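Local coordinates for Low temperature requirement C protein (Listeria monocytogenes, PDB 1Y9I) that probably acts as a phosphatidylglycerophosphatase, removing phosphate from a membrane lipid precursor, and binds calcium and magnesium ions, at residues A[118-122]-A[123-127]. Numbering follows the deposited sequence.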
loop_
_atom_site.group_PDB
_atom_site.type_symbol
_atom_site.label_atom_id
_atom_site.label_comp_id
_atom_site.label_asym_id
_atom_site.label_seq_id
_atom_site.Cartn_x
_atom_site.Cartn_y
_atom_site.Cartn_z
ATOM N N GLY A 118 12.048 3.930 4.700
ATOM C CA GLY A 118 12.011 5.358 4.957
ATOM C C GLY A 118 13.282 5.868 5.605
ATOM O O GLY A 118 13.835 6.885 5.194
ATOM N N TYR A 119 13.752 5.148 6.620
ATOM C CA TYR A 119 14.953 5.526 7.350
ATOM C C TYR A 119 16.188 5.636 6.466
ATOM O O TYR A 119 16.924 6.622 6.531
ATOM C CB TYR A 119 15.212 4.506 8.465
ATOM C CG TYR A 119 16.517 4.709 9.211
ATOM C CD1 TYR A 119 16.733 5.851 9.982
ATOM C CD2 TYR A 119 17.529 3.753 9.151
ATOM C CE1 TYR A 119 17.924 6.035 10.677
ATOM C CE2 TYR A 119 18.727 3.926 9.843
ATOM C CZ TYR A 119 18.914 5.067 10.603
ATOM O OH TYR A 119 20.087 5.243 11.295
ATOM N N ILE A 120 16.418 4.630 5.628
ATOM C CA ILE A 120 17.599 4.645 4.780
ATOM C C ILE A 120 17.515 5.741 3.723
ATOM O O ILE A 120 18.535 6.293 3.310
ATOM C CB ILE A 120 17.840 3.259 4.128
ATOM C CG1 ILE A 120 19.323 3.133 3.753
ATOM C CG2 ILE A 120 16.946 3.079 2.901
ATOM C CD1 ILE A 120 19.779 1.715 3.474
ATOM N N ASP A 121 16.300 6.066 3.296
ATOM C CA ASP A 121 16.120 7.122 2.303
ATOM C C ASP A 121 16.530 8.482 2.880
ATOM O O ASP A 121 16.990 9.363 2.151
ATOM C CB ASP A 121 14.663 7.188 1.853
ATOM C CG ASP A 121 14.441 8.238 0.784
ATOM O OD1 ASP A 121 15.001 8.082 -0.318
ATOM O OD2 ASP A 121 13.716 9.220 1.048
ATOM N N LYS A 122 16.359 8.656 4.185
ATOM C CA LYS A 122 16.724 9.917 4.825
ATOM C C LYS A 122 18.214 10.021 5.101
ATOM O O LYS A 122 18.827 11.057 4.852
ATOM C CB LYS A 122 15.964 10.098 6.140
ATOM C CG LYS A 122 14.607 10.756 6.000
ATOM C CD LYS A 122 14.722 12.139 5.375
ATOM C CE LYS A 122 13.366 12.823 5.277
ATOM N NZ LYS A 122 13.451 14.127 4.554
ATOM N N VAL A 123 18.791 8.941 5.615
ATOM C CA VAL A 123 20.209 8.895 5.958
ATOM C C VAL A 123 21.122 8.797 4.743
ATOM O O VAL A 123 22.240 9.313 4.754
ATOM C CB VAL A 123 20.490 7.708 6.905
ATOM C CG1 VAL A 123 21.982 7.592 7.182
ATOM C CG2 VAL A 123 19.714 7.896 8.191
ATOM N N LYS A 124 20.646 8.122 3.706
ATOM C CA LYS A 124 21.398 7.958 2.471
ATOM C C LYS A 124 22.862 7.565 2.655
ATOM O O LYS A 124 23.767 8.264 2.193
ATOM C CB LYS A 124 21.315 9.241 1.642
ATOM C CG LYS A 124 19.892 9.681 1.356
ATOM C CD LYS A 124 19.843 10.957 0.535
ATOM C CE LYS A 124 18.407 11.371 0.271
ATOM N NZ LYS A 124 17.658 10.315 -0.465
ATOM N N PRO A 125 23.116 6.427 3.318
ATOM C CA PRO A 125 24.506 6.015 3.508
ATOM C C PRO A 125 25.080 5.361 2.252
ATOM O O PRO A 125 24.346 5.020 1.320
ATOM C CB PRO A 125 24.406 5.037 4.669
ATOM C CG PRO A 125 23.109 4.338 4.370
ATOM C CD PRO A 125 22.193 5.501 4.001
ATOM N N GLY A 126 26.398 5.190 2.229
ATOM C CA GLY A 126 27.048 4.550 1.098
ATOM C C GLY A 126 26.636 4.983 -0.299
ATOM O O GLY A 126 26.603 6.174 -0.610
ATOM N N ILE A 127 26.325 3.999 -1.139
ATOM C CA ILE A 127 25.938 4.239 -2.527
ATOM C C ILE A 127 24.780 5.224 -2.684
ATOM O O ILE A 127 24.690 5.921 -3.691
ATOM C CB ILE A 127 25.576 2.908 -3.236
ATOM C CG1 ILE A 127 25.344 3.145 -4.732
ATOM C CG2 ILE A 127 24.330 2.300 -2.608
ATOM C CD1 ILE A 127 26.580 3.572 -5.484
HETATM O O HOH W 1 15.189 9.910 -2.141
HETATM O O HOH W 2 15.075 12.041 0.912
HETATM O O HOH W 3 18.209 7.657 -1.184
#
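With CG anti to its carbonyl carbon (chi1 -55°), the Lys-124 chain runs alongside Asp-121, and a bend at the last torsion (chi4 -59°) turns NZ to the Asp-121 carbonyl. The pair lies at the C-terminal end of helix 114-123, where Lys-124 is the first residue to leave helical geometry, with positive phi. NZ reaches Asp-121 O at 2.9 Å, lying in the carbonyl plane, and so donates a hydrogen bond to a carbonyl of the last helical turn. The same ammonium forms a looser salt bridge with Asp-121 OD1 (3.5 Å), and a water 2.6 Å from Asp-121 OD1 bridges the two, also accepting a bond from NZ. Asp-121 OD2 is hydrogen-bonded to Thr-115 OG1 of the second subunit, and the carboxylate also touches the magnesium ligand Asp-145, which places this helix end at a subunit interface of the tetramer, with the Asp-121 side chain about 6 Å from the bound magnesium ion. The last helical turn is held by Val-123 N to Tyr-119 O (167° at the hydrogen) and by Lys-124 N to Ile-120 O, 2.8 Å. Across the exit, Pro-125 CD packs on Ile-120 CG1 at 3.7 Å, both residues leaning on Leu-31 of helix 25-36. One turn apart on the helix, Val-123 CG2 sits over a face of the Tyr-119 ring in a CH-pi contact, closest to CE1.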